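Local coordinates for protein putative cellulase CEL6 (Mycobacterium tuberculosis, PDB 1UP3) that is a family 6 glycoside hydrolase, an endoglucanase that probably cleaves internal beta-1,4-glucosidic bonds of cellulose, at residues Y11-S16 with I260-E265; A15-V20 with G278-Q283; Q40-D45 with A58-A63; R272-A277 with S282-D287. All coordinates share one frame; numbering follows the deposited sequence. Where two conformers were deposited one is given.

In the fold
The chain carries a parallel sheet of seven strands in sequential order, with 42-44 and 254-258 outermost. Contact 1 links the loop after strand 254-258 to the residues round strand 42-44, whereas contacts 2 and 4 lie toward helix 282-291, which they share, about 10 Å apart centre to centre. Contact 2 also shares Ala15 and Ser16 with contact 1, about 8 Å away. Along the chain, contact 3 is nested inside the loops closed by contacts 1 and 2; contact 4 opens after contacts 1 and 3 have closed, and its centre is about 23 Å from that of contact 3. Arg262 NE, bonded to Ser41 O, ties contact 1 to strand 42-44 with helix 50-66.

Contact 1. Residues Y11-S16 with I260-E265; sequences YVDPAS and IKRPGE
Arg262 reaches across to Asp13 end-on, and both of its terminal nitrogens converge on a single carboxylate oxygen. Arg262 NH1 and Asp13 OD2 are 3.0 Å apart, and Arg262 NH2 to Asp13 OD2 is equally long. Both N-H...O angles are 149°; the two bonds thus match in length and straightness, though they meet OD2 differently. OD2 lies in the guanidinium plane at its edge, whereas the carboxylate is turned 60° against that plane. NH2 meets the anti lone pair of OD2, while NH1 approaches on the anti side but out of the carboxylate plane. The two side chains cross at about a right angle, the arginine running extended from CG to NE. With CG anti to the backbone N (chi1 -178°), Asp13 directs its carboxylate at the arginine. Its other oxygen closes an Asx turn: Ala15 N donates to Asp13 OD1 at 2.9 Å, inside the type I turn from Asp13 to Ser16, and this should limit rotation of the group. Ser16 packs CB obliquely against the guanidinium, 3.3 Å from Arg262 NH1, while its OG caps helix 17-24 through Met19 N. Double donation to OD2 would probably favour a charged carboxylate. On the other segment, Glu265 N bonds to Arg262 O, closing a type II turn. Arg262 NE is taken by Ser41 O, and Tyr42 and Tyr60 both pack on the salt bridge, so the loop after strand 254-258 is joined to strand 42-44, outermost at the other edge of the sheet, and to helix 50-66.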
loop_
_atom_site.group_PDB
_atom_site.type_symbol
_atom_site.label_atom_id
_atom_site.label_comp_id
_atom_site.label_asym_id
_atom_site.label_seq_id
_atom_site.Cartn_x
_atom_site.Cartn_y
_atom_site.Cartn_z
ATOM N N TYR A 11 -10.829 7.867 3.952
ATOM C CA TYR A 11 -10.664 8.306 5.344
ATOM C C TYR A 11 -9.334 8.985 5.616
ATOM O O TYR A 11 -8.286 8.438 5.294
ATOM C CB TYR A 11 -10.804 7.099 6.241
ATOM C CG TYR A 11 -10.733 7.353 7.741
ATOM C CD1 TYR A 11 -11.557 8.264 8.357
ATOM C CD2 TYR A 11 -9.875 6.612 8.535
ATOM C CE1 TYR A 11 -11.501 8.455 9.761
ATOM C CE2 TYR A 11 -9.810 6.804 9.879
ATOM C CZ TYR A 11 -10.623 7.732 10.494
ATOM O OH TYR A 11 -10.532 7.913 11.864
ATOM N N VAL A 12 -9.402 10.169 6.225
ATOM C CA VAL A 12 -8.228 10.869 6.703
ATOM C C VAL A 12 -7.993 10.446 8.166
ATOM O O VAL A 12 -8.836 10.711 9.043
ATOM C CB VAL A 12 -8.413 12.338 6.589
ATOM C CG1 VAL A 12 -7.201 13.070 7.199
ATOM C CG2 VAL A 12 -8.624 12.743 5.127
ATOM N N ASP A 13 -6.852 9.816 8.420
ATOM C CA ASP A 13 -6.458 9.355 9.755
ATOM C C ASP A 13 -6.170 10.584 10.629
ATOM O O ASP A 13 -5.209 11.327 10.366
ATOM C CB ASP A 13 -5.204 8.504 9.615
ATOM C CG ASP A 13 -4.716 7.933 10.933
ATOM O OD1 ASP A 13 -5.242 8.333 12.003
ATOM O OD2 ASP A 13 -3.716 7.161 10.952
ATOM N N PRO A 14 -6.983 10.844 11.648
ATOM C CA PRO A 14 -6.796 12.058 12.460
ATOM C C PRO A 14 -5.598 11.979 13.422
ATOM O O PRO A 14 -5.287 12.992 14.052
ATOM C CB PRO A 14 -8.117 12.149 13.250
ATOM C CG PRO A 14 -8.515 10.756 13.395
ATOM C CD PRO A 14 -8.128 10.035 12.116
ATOM N N ALA A 15 -4.954 10.826 13.504
ATOM C CA ALA A 15 -3.803 10.599 14.413
ATOM C C ALA A 15 -2.547 10.144 13.685
ATOM O O ALA A 15 -1.672 9.500 14.260
ATOM C CB ALA A 15 -4.205 9.575 15.471
ATOM N N SER A 16 -2.434 10.470 12.398
ATOM C CA SER A 16 -1.237 10.129 11.652
ATOM C C SER A 16 -0.066 10.923 12.208
ATOM O O SER A 16 -0.258 11.970 12.798
ATOM C CB SER A 16 -1.375 10.451 10.167
ATOM O OG SER A 16 -1.580 11.847 9.950
ATOM N N ILE A 260 -0.867 5.212 -0.777
ATOM C CA ILE A 260 -0.687 3.996 0.010
ATOM C C ILE A 260 0.486 4.183 0.965
ATOM O O ILE A 260 0.308 4.186 2.191
ATOM C CB ILE A 260 -0.609 2.759 -0.916
ATOM C CG1 ILE A 260 -1.894 2.694 -1.743
ATOM C CG2 ILE A 260 -0.433 1.487 -0.039
ATOM C CD1 ILE A 260 -1.957 1.602 -2.751
ATOM N N LYS A 261 1.676 4.408 0.423
ATOM C CA LYS A 261 2.777 4.931 1.201
ATOM C C LYS A 261 2.376 6.269 1.808
ATOM O O LYS A 261 1.668 7.038 1.166
ATOM C CB LYS A 261 3.996 5.108 0.290
ATOM C CG LYS A 261 5.175 5.908 0.845
ATOM C CD LYS A 261 5.945 5.132 1.829
ATOM C CE LYS A 261 7.031 6.008 2.451
ATOM N NZ LYS A 261 8.022 5.185 3.172
ATOM N N ARG A 262 2.815 6.515 3.055
ATOM C CA ARG A 262 2.551 7.771 3.745
ATOM C C ARG A 262 3.716 8.744 3.533
ATOM O O ARG A 262 4.813 8.514 4.057
ATOM C CB ARG A 262 2.360 7.511 5.231
ATOM C CG ARG A 262 1.071 6.734 5.576
ATOM C CD ARG A 262 0.620 6.799 7.057
ATOM N NE ARG A 262 -0.799 6.449 7.188
ATOM C CZ ARG A 262 -1.585 6.638 8.283
ATOM N NH1 ARG A 262 -1.160 7.198 9.403
ATOM N NH2 ARG A 262 -2.835 6.249 8.231
ATOM N N PRO A 263 3.502 9.824 2.772
ATOM C CA PRO A 263 4.588 10.796 2.512
ATOM C C PRO A 263 5.165 11.310 3.783
ATOM O O PRO A 263 4.452 11.721 4.687
ATOM C CB PRO A 263 3.903 11.936 1.758
ATOM C CG PRO A 263 2.750 11.279 1.090
ATOM C CD PRO A 263 2.264 10.229 2.069
ATOM N N GLY A 264 6.494 11.295 3.846
ATOM C CA GLY A 264 7.212 11.710 5.040
ATOM C C GLY A 264 7.850 10.545 5.756
ATOM O O GLY A 264 8.876 10.707 6.401
ATOM N N GLU A 265 7.306 9.339 5.600
ATOM C CA GLU A 265 7.929 8.154 6.209
ATOM C C GLU A 265 9.188 7.746 5.469
ATOM O O GLU A 265 9.220 7.754 4.224
ATOM C CB GLU A 265 6.956 6.980 6.226
ATOM C CG GLU A 265 5.922 7.107 7.294
ATOM C CD GLU A 265 5.043 5.849 7.310
ATOM O OE1 GLU A 265 5.419 4.801 6.686
ATOM O OE2 GLU A 265 4.037 5.883 7.915
#

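Contact 2. Residues A15-V20 with G278-Q283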
loop_
_atom_site.group_PDB
_atom_site.type_symbol
_atom_site.label_atom_id
_atom_site.label_comp_id
_atom_site.label_asym_id
_atom_site.label_seq_id
_atom_site.Cartn_x
_atom_site.Cartn_y
_atom_site.Cartn_z
ATOM N N ALA A 15 -4.954 10.826 13.504
ATOM C CA ALA A 15 -3.803 10.599 14.413
ATOM C C ALA A 15 -2.547 10.144 13.685
ATOM O O ALA A 15 -1.672 9.500 14.260
ATOM C CB ALA A 15 -4.205 9.575 15.471
ATOM N N SER A 16 -2.434 10.470 12.398
ATOM C CA SER A 16 -1.237 10.129 11.652
ATOM C C SER A 16 -0.066 10.923 12.208
ATOM O O SER A 16 -0.258 11.970 12.798
ATOM C CB SER A 16 -1.375 10.451 10.167
ATOM O OG SER A 16 -1.580 11.847 9.950
ATOM N N ALA A 17 1.138 10.432 11.977
ATOM C CA ALA A 17 2.319 11.201 12.325
ATOM C C ALA A 17 2.319 12.560 11.624
ATOM O O ALA A 17 2.759 13.552 12.211
ATOM C CB ALA A 17 3.571 10.416 11.963
ATOM N N ALA A 18 1.852 12.598 10.383
ATOM C CA ALA A 18 1.748 13.847 9.638
ATOM C C ALA A 18 0.816 14.840 10.341
ATOM O O ALA A 18 1.096 16.018 10.379
ATOM C CB ALA A 18 1.316 13.627 8.181
ATOM N N MET A 19 -0.323 14.362 10.848
ATOM C CA MET A 19 -1.272 15.223 11.537
ATOM C C MET A 19 -0.670 15.717 12.846
ATOM O O MET A 19 -0.806 16.883 13.182
ATOM C CB MET A 19 -2.617 14.491 11.766
ATOM C CG MET A 19 -3.656 15.363 12.398
ATOM S SD MET A 19 -4.228 16.646 11.286
ATOM C CE MET A 19 -5.247 15.750 10.221
ATOM N N VAL A 20 0.023 14.845 13.553
ATOM C CA VAL A 20 0.702 15.240 14.799
ATOM C C VAL A 20 1.745 16.330 14.497
ATOM O O VAL A 20 1.757 17.378 15.147
ATOM C CB VAL A 20 1.320 14.039 15.487
ATOM C CG1 VAL A 20 2.276 14.494 16.625
ATOM C CG2 VAL A 20 0.217 13.160 16.040
ATOM N N GLY A 278 9.834 3.494 7.904
ATOM C CA GLY A 278 8.552 3.783 8.510
ATOM C C GLY A 278 8.483 4.948 9.479
ATOM O O GLY A 278 7.381 5.410 9.840
ATOM N N ARG A 279 9.644 5.449 9.894
ATOM C CA ARG A 279 9.713 6.583 10.787
ATOM C C ARG A 279 9.352 7.850 10.006
ATOM O O ARG A 279 9.909 8.134 8.951
ATOM C CB ARG A 279 11.135 6.717 11.349
ATOM C CG ARG A 279 11.496 8.056 11.894
ATOM C CD ARG A 279 11.210 8.306 13.370
ATOM N NE ARG A 279 10.814 7.151 14.172
ATOM C CZ ARG A 279 11.616 6.160 14.558
ATOM N NH1 ARG A 279 12.889 6.125 14.178
ATOM N NH2 ARG A 279 11.133 5.172 15.304
ATOM N N PHE A 280 8.421 8.627 10.549
ATOM C CA PHE A 280 8.026 9.882 9.930
ATOM C C PHE A 280 9.098 10.945 10.091
ATOM O O PHE A 280 9.607 11.176 11.198
ATOM C CB PHE A 280 6.714 10.409 10.534
ATOM C CG PHE A 280 6.198 11.606 9.839
ATOM C CD1 PHE A 280 5.478 11.499 8.655
ATOM C CD2 PHE A 280 6.439 12.877 10.340
ATOM C CE1 PHE A 280 4.998 12.628 7.993
ATOM C CE2 PHE A 280 5.954 14.020 9.660
ATOM C CZ PHE A 280 5.255 13.900 8.503
ATOM N N VAL A 281 9.400 11.627 9.003
ATOM C CA VAL A 281 10.397 12.686 8.968
ATOM C C VAL A 281 9.714 13.918 8.400
ATOM O O VAL A 281 9.417 13.983 7.193
ATOM C CB VAL A 281 11.594 12.312 8.071
ATOM C CG1 VAL A 281 12.672 13.391 8.119
ATOM C CG2 VAL A 281 12.150 10.987 8.477
ATOM N N SER A 282 9.473 14.929 9.241
ATOM C CA SER A 282 8.759 16.115 8.736
ATOM C C SER A 282 9.415 16.715 7.500
ATOM O O SER A 282 8.738 17.160 6.565
ATOM C CB SER A 282 8.610 17.211 9.808
ATOM O OG SER A 282 7.657 16.833 10.772
ATOM N N GLN A 283 10.745 16.815 7.493
ATOM C CA GLN A 283 11.477 17.384 6.375
ATOM C C GLN A 283 11.185 16.648 5.072
ATOM O O GLN A 283 11.101 17.261 4.030
ATOM C CB GLN A 283 12.997 17.377 6.645
ATOM C CG GLN A 283 13.793 18.030 5.525
ATOM C CD GLN A 283 13.632 19.503 5.564
ATOM O OE1 GLN A 283 13.952 20.120 6.586
ATOM N NE2 GLN A 283 13.064 20.097 4.503
#
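Phe280, which buries the most surface here, lays one face of its ring over the first turn of helix 17-24. The peptide between Ala17 and Ala18 lies above that face: Ala17 C is 4.2 Å from the ring plane, over its centre, and Ala18 N is displaced toward the rim. The two alanine methyls meet different parts of the phenylalanine. Ala17 CB sits at the base of the ring, 3.5 Å from Phe280 CB and 3.6 Å from Phe280 CG. Ala18 CB instead touches the far end, 3.8 Å from Phe280 CE1, and Ala18 CA comes to 3.7 Å of Phe280 CZ. Phe280 CG stands anti to the backbone N (chi1 -174°), which lays the ring along the backbone of this turn and lets it span both alanines. The contact thereby joins the starts of two helices. Ser16 is the N-cap of helix 17-24, its OG accepting from Met19 N over 3.0 Å at an angle of 152°; Val281 holds the N-cap position of helix 282-291, one residue beyond the phenylalanine. With only methyls on this side, the ring comes close enough for the Ala17-Ala18 peptide to lie over its face. Around the same ring, Ala21 in the next turn of helix 17-24 and Leu32 of helix 30-36 add further apolar contacts, and Ala18 also packs on Val35 of helix 30-36.

Contact 3. Residues Q40-D45 with A58-A63; sequences QSYWLD and ARYTGA
Tyr42 of strand 42-44 and Tyr60 of helix 50-66 stack within a beta-alpha-beta crossover, the unit formed by strand 42-44, helix 50-66 and strand 72-75. The two rings make an offset stack: their centroids are 4.6 Å apart and their planes differ by 25°. Overlap is partial: Tyr60 CE1 lies 3.7 Å from both Tyr42 CG and Tyr42 CD1, so one side of the Tyr60 ring covers the root of the other tyrosine. Tyr60 CD1 stands over the rim of the Tyr42 face. In the reverse sense, Tyr42 CB leans over the Tyr60 face, 4.0 Å from the Tyr60 centroid and 28° off its normal, a CH-pi contact. The closest approach falls at the phenolic end of the helix residue, where Tyr42 CB is 3.6 Å from Tyr60 CZ. Tyr60 OH is as near to this methylene. CB of Tyr42 points to the helix, and CG anti to the backbone N (chi1 -171°) carries the ring on past Tyr60, so that CB, CG and CD1 make the contact. Tyr42 and Tyr60 also belong to a pocket holding a polyether chain, probably from the crystallisation liquor, together with Tyr11, Asp13, Pro14, Arg59 and Ala63. Tyr60 also meets Tyr11 edge-to-face and packs on Leu73, while Tyr42 bonds through its backbone to Val72 and Thr74, so the stack is set between helix 50-66 and the adjoining strands 42-44 and 72-75.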
loop_
_atom_site.group_PDB
_atom_site.type_symbol
_atom_site.label_atom_id
_atom_site.label_comp_id
_atom_site.label_asym_id
_atom_site.label_seq_id
_atom_site.Cartn_x
_atom_site.Cartn_y
_atom_site.Cartn_z
ATOM N N GLN A 40 -4.616 8.614 3.419
ATOM C CA GLN A 40 -3.490 7.752 3.040
ATOM C C GLN A 40 -3.913 6.284 3.212
ATOM O O GLN A 40 -4.996 5.933 2.805
ATOM C CB GLN A 40 -2.201 8.210 3.749
ATOM C CG GLN A 40 -1.852 9.619 3.263
ATOM C CD GLN A 40 -0.894 10.381 4.159
ATOM O OE1 GLN A 40 0.082 9.831 4.615
ATOM N NE2 GLN A 40 -1.171 11.656 4.381
ATOM N N SER A 41 -3.072 5.419 3.736
ATOM C CA SER A 41 -3.521 4.078 4.160
ATOM C C SER A 41 -2.877 3.811 5.491
ATOM O O SER A 41 -1.821 4.391 5.817
ATOM C CB SER A 41 -3.136 2.960 3.176
ATOM O OG SER A 41 -1.741 2.691 3.234
ATOM N N TYR A 42 -3.487 2.932 6.275
ATOM C CA TYR A 42 -3.005 2.568 7.602
ATOM C C TYR A 42 -2.315 1.207 7.501
ATOM O O TYR A 42 -2.929 0.231 7.152
ATOM C CB TYR A 42 -4.200 2.539 8.567
ATOM C CG TYR A 42 -3.811 2.376 10.018
ATOM C CD1 TYR A 42 -3.359 3.463 10.757
ATOM C CD2 TYR A 42 -3.908 1.168 10.648
ATOM C CE1 TYR A 42 -3.002 3.340 12.094
ATOM C CE2 TYR A 42 -3.549 1.030 12.001
ATOM C CZ TYR A 42 -3.095 2.112 12.704
ATOM O OH TYR A 42 -2.718 1.971 14.038
ATOM N N TRP A 43 -1.017 1.168 7.830
ATOM C CA TRP A 43 -0.218 -0.029 7.637
ATOM C C TRP A 43 -0.218 -0.873 8.902
ATOM O O TRP A 43 0.071 -0.339 10.005
ATOM C CB TRP A 43 1.211 0.349 7.300
ATOM C CG TRP A 43 1.414 0.968 5.932
ATOM C CD1 TRP A 43 0.821 2.085 5.433
ATOM C CD2 TRP A 43 2.203 0.439 4.874
ATOM N NE1 TRP A 43 1.259 2.316 4.144
ATOM C CE2 TRP A 43 2.102 1.309 3.777
ATOM C CE3 TRP A 43 3.032 -0.689 4.756
ATOM C CZ2 TRP A 43 2.765 1.094 2.579
ATOM C CZ3 TRP A 43 3.707 -0.897 3.577
ATOM C CH2 TRP A 43 3.564 -0.006 2.484
ATOM N N LEU A 44 -0.469 -2.169 8.745
ATOM C CA LEU A 44 -0.456 -3.134 9.853
ATOM C C LEU A 44 0.625 -4.190 9.607
ATOM O O LEU A 44 0.827 -4.645 8.485
ATOM C CB LEU A 44 -1.793 -3.812 9.936
ATOM C CG LEU A 44 -2.980 -2.877 10.153
ATOM C CD1 LEU A 44 -4.279 -3.684 10.034
ATOM C CD2 LEU A 44 -2.860 -2.199 11.494
ATOM N N ASP A 45 1.316 -4.561 10.661
ATOM C CA ASP A 45 2.307 -5.617 10.604
ATOM C C ASP A 45 2.394 -6.401 11.903
ATOM O O ASP A 45 1.440 -6.443 12.653
ATOM C CB ASP A 45 3.639 -5.059 10.124
ATOM C CG ASP A 45 4.295 -4.107 11.101
ATOM O OD1 ASP A 45 3.766 -3.888 12.222
ATOM O OD2 ASP A 45 5.392 -3.528 10.811
ATOM N N ALA A 58 -11.230 -3.422 13.771
ATOM C CA ALA A 58 -12.626 -3.042 13.988
ATOM C C ALA A 58 -12.720 -1.559 14.397
ATOM O O ALA A 58 -13.640 -0.837 13.958
ATOM C CB ALA A 58 -13.264 -3.899 15.034
ATOM N N ARG A 59 -11.786 -1.097 15.208
ATOM C CA ARG A 59 -11.748 0.299 15.664
ATOM C C ARG A 59 -11.560 1.214 14.467
ATOM O O ARG A 59 -12.260 2.206 14.306
ATOM C CB ARG A 59 -10.586 0.496 16.658
ATOM C CG ARG A 59 -10.401 1.880 17.172
ATOM C CD ARG A 59 -9.213 1.971 18.115
ATOM N NE ARG A 59 -9.037 3.317 18.621
ATOM C CZ ARG A 59 -8.402 4.267 17.964
ATOM N NH1 ARG A 59 -7.867 4.022 16.782
ATOM N NH2 ARG A 59 -8.289 5.471 18.491
ATOM N N TYR A 60 -10.596 0.883 13.620
ATOM C CA TYR A 60 -10.261 1.762 12.490
ATOM C C TYR A 60 -11.394 1.798 11.456
ATOM O O TYR A 60 -11.796 2.899 10.997
ATOM C CB TYR A 60 -8.943 1.314 11.844
ATOM C CG TYR A 60 -8.360 2.370 10.922
ATOM C CD1 TYR A 60 -7.506 3.359 11.420
ATOM C CD2 TYR A 60 -8.572 2.333 9.570
ATOM C CE1 TYR A 60 -6.963 4.305 10.592
ATOM C CE2 TYR A 60 -8.013 3.292 8.727
ATOM C CZ TYR A 60 -7.225 4.269 9.254
ATOM O OH TYR A 60 -6.626 5.220 8.434
ATOM N N THR A 61 -11.937 0.641 11.115
ATOM C CA THR A 61 -13.006 0.592 10.111
ATOM C C THR A 61 -14.291 1.233 10.661
ATOM O O THR A 61 -15.042 1.902 9.956
ATOM C CB THR A 61 -13.281 -0.799 9.570
ATOM O OG1 THR A 61 -13.691 -1.676 10.603
ATOM C CG2 THR A 61 -12.029 -1.423 8.984
ATOM N N GLY A 62 -14.527 1.045 11.943
ATOM C CA GLY A 62 -15.666 1.669 12.593
ATOM C C GLY A 62 -15.535 3.186 12.673
ATOM O O GLY A 62 -16.535 3.906 12.503
ATOM N N ALA A 63 -14.319 3.694 12.913
ATOM C CA ALA A 63 -14.086 5.131 12.922
ATOM C C ALA A 63 -14.296 5.729 11.538
ATOM O O ALA A 63 -14.878 6.802 11.393
ATOM C CB ALA A 63 -12.684 5.459 13.419
#

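Contact 4. Residues R272-A277 with S282-D287. With SO4 (sulfate ion), chain E.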
loop_
_atom_site.group_PDB
_atom_site.type_symbol
_atom_site.label_atom_id
_atom_site.label_comp_id
_atom_site.label_asym_id
_atom_site.label_seq_id
_atom_site.Cartn_x
_atom_site.Cartn_y
_atom_site.Cartn_z
ATOM N N ARG A 272 22.963 5.306 4.105
ATOM C CA ARG A 272 23.311 6.691 4.407
ATOM C C ARG A 272 22.996 7.060 5.859
ATOM O O ARG A 272 23.042 8.235 6.241
ATOM C CB ARG A 272 22.547 7.619 3.463
ATOM C CG ARG A 272 23.108 7.606 2.060
ATOM C CD ARG A 272 22.502 8.674 1.158
ATOM N NE ARG A 272 21.043 8.590 1.137
ATOM C CZ ARG A 272 20.320 7.898 0.243
ATOM N NH1 ARG A 272 20.890 7.217 -0.747
ATOM N NH2 ARG A 272 18.999 7.880 0.339
ATOM N N GLY A 273 22.612 6.075 6.675
ATOM C CA GLY A 273 22.313 6.364 8.061
ATOM C C GLY A 273 21.021 7.176 8.215
ATOM O O GLY A 273 20.835 7.867 9.214
ATOM N N GLU A 274 20.112 7.041 7.244
ATOM C CA GLU A 274 18.802 7.725 7.312
ATOM C C GLU A 274 17.871 7.028 8.297
ATOM O O GLU A 274 18.209 5.959 8.828
ATOM C CB GLU A 274 18.209 7.866 5.903
ATOM C CG GLU A 274 19.003 8.918 5.141
ATOM C CD GLU A 274 18.806 8.965 3.661
ATOM O OE1 GLU A 274 18.194 8.043 3.077
ATOM O OE2 GLU A 274 19.301 9.965 3.060
ATOM N N PRO A 275 16.728 7.623 8.644
ATOM C CA PRO A 275 15.880 7.014 9.676
ATOM C C PRO A 275 15.305 5.642 9.313
ATOM O O PRO A 275 15.143 5.315 8.128
ATOM C CB PRO A 275 14.805 8.072 9.919
ATOM C CG PRO A 275 15.428 9.341 9.482
ATOM C CD PRO A 275 16.217 8.954 8.244
ATOM N N GLN A 276 15.096 4.810 10.334
ATOM C CA GLN A 276 14.584 3.433 10.112
ATOM C C GLN A 276 13.322 3.492 9.241
ATOM O O GLN A 276 12.529 4.440 9.335
ATOM C CB GLN A 276 14.263 2.809 11.479
ATOM C CG GLN A 276 13.841 1.371 11.498
ATOM C CD GLN A 276 13.099 0.991 12.797
ATOM O OE1 GLN A 276 12.502 1.842 13.464
ATOM N NE2 GLN A 276 13.112 -0.300 13.125
ATOM N N ALA A 277 13.104 2.446 8.443
ATOM C CA ALA A 277 11.928 2.356 7.586
ATOM C C ALA A 277 10.662 2.566 8.387
ATOM O O ALA A 277 10.483 1.986 9.502
ATOM C CB ALA A 277 11.898 1.026 6.823
ATOM N N SER A 282 9.473 14.929 9.241
ATOM C CA SER A 282 8.759 16.115 8.736
ATOM C C SER A 282 9.415 16.715 7.500
ATOM O O SER A 282 8.738 17.160 6.565
ATOM C CB SER A 282 8.610 17.211 9.808
ATOM O OG SER A 282 7.657 16.833 10.772
ATOM N N GLN A 283 10.745 16.815 7.493
ATOM C CA GLN A 283 11.477 17.384 6.375
ATOM C C GLN A 283 11.185 16.648 5.072
ATOM O O GLN A 283 11.101 17.261 4.030
ATOM C CB GLN A 283 12.997 17.377 6.645
ATOM C CG GLN A 283 13.793 18.030 5.525
ATOM C CD GLN A 283 13.632 19.503 5.564
ATOM O OE1 GLN A 283 13.952 20.120 6.586
ATOM N NE2 GLN A 283 13.064 20.097 4.503
ATOM N N TYR A 284 11.071 15.327 5.127
ATOM C CA TYR A 284 10.749 14.545 3.937
ATOM C C TYR A 284 9.365 14.904 3.392
ATOM O O TYR A 284 9.215 15.108 2.157
ATOM C CB TYR A 284 10.815 13.050 4.214
ATOM C CG TYR A 284 12.217 12.450 4.345
ATOM C CD1 TYR A 284 13.365 13.238 4.346
ATOM C CD2 TYR A 284 12.346 11.112 4.601
ATOM C CE1 TYR A 284 14.610 12.668 4.491
ATOM C CE2 TYR A 284 13.606 10.505 4.745
ATOM C CZ TYR A 284 14.721 11.292 4.670
ATOM O OH TYR A 284 15.987 10.719 4.814
ATOM N N ALA A 285 8.378 15.008 4.281
ATOM C CA ALA A 285 7.029 15.434 3.848
ATOM C C ALA A 285 7.045 16.850 3.260
ATOM O O ALA A 285 6.442 17.117 2.203
ATOM C CB ALA A 285 6.023 15.315 4.976
ATOM N N ILE A 286 7.759 17.754 3.929
ATOM C CA ILE A 286 7.856 19.131 3.449
ATOM C C ILE A 286 8.518 19.200 2.073
ATOM O O ILE A 286 8.056 19.924 1.189
ATOM C CB ILE A 286 8.589 19.976 4.506
ATOM C CG1 ILE A 286 7.689 20.136 5.715
ATOM C CG2 ILE A 286 8.983 21.351 3.978
ATOM C CD1 ILE A 286 8.402 20.554 7.004
ATOM N N ASP A 287 9.614 18.461 1.869
ATOM C CA ASP A 287 10.283 18.476 0.567
ATOM C C ASP A 287 9.389 17.914 -0.567
ATOM O O ASP A 287 9.322 18.484 -1.666
ATOM C CB ASP A 287 11.622 17.744 0.621
ATOM C CG ASP A 287 12.674 18.456 1.517
ATOM O OD1 ASP A 287 12.490 19.623 1.938
ATOM O OD2 ASP A 287 13.733 17.903 1.848
HETATM S S SO4 E . 23.001 1.848 6.581
HETATM O O1 SO4 E . 22.939 1.102 7.816
HETATM O O2 SO4 E . 22.829 3.269 6.831
HETATM O O3 SO4 E . 22.037 1.347 5.589
HETATM O O4 SO4 E . 24.267 1.604 5.853
HETATM O O HOH W 1 18.061 12.437 4.306
#
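Tyr284, near the start of helix 282-291, reaches over to Glu274 and Pro275 in the loop after strand 254-258, at a surface site that includes part of a polyether pocket. The touching is done by the phenolic oxygen alone. Tyr284 has CG anti to the carbonyl carbon and beside the backbone N (chi1 -74°), which sends the phenol out to the loop. Tyr284 OH lies 3.5 Å from Glu274 CD and equally far from Glu274 CG. At 3.8 Å, Tyr284 OH is too far from Glu274 OE2 for a direct bond. The carboxylate plane stands 76° to the ring. A water supplies the polar link: it donates to Glu274 OE2 at 3.0 Å and lies 2.7 Å from Tyr284 OH, in the plane of the ring at its edge. Pro275 adds its CD, 3.9 Å from Tyr284 OH, coming from the opposite direction to the tyrosine. The carboxylate is held by Arg272 through a side-on, two-nitrogen salt bridge. Arg272 NE donates to Glu274 OE2 at 2.9 Å and an angle of 170°, in the guanidinium plane but from above the carboxylate plane. Arg272 NH2 reaches Glu274 OE1 at 2.9 Å, less straight. Glu274 OE1 also accepts from Asn235 ND2, which should further restrict the group. Beyond the arginine, Gly273 N donates to O2 of a sulfate at 2.8 Å, and Gly271 N and Thr269 OG1 also hold this ion. Main-chain amides and a hydroxyl gathered in this way are of the kind that bind anions on surface loops, although this sulfate probably comes from the crystallisation liquor.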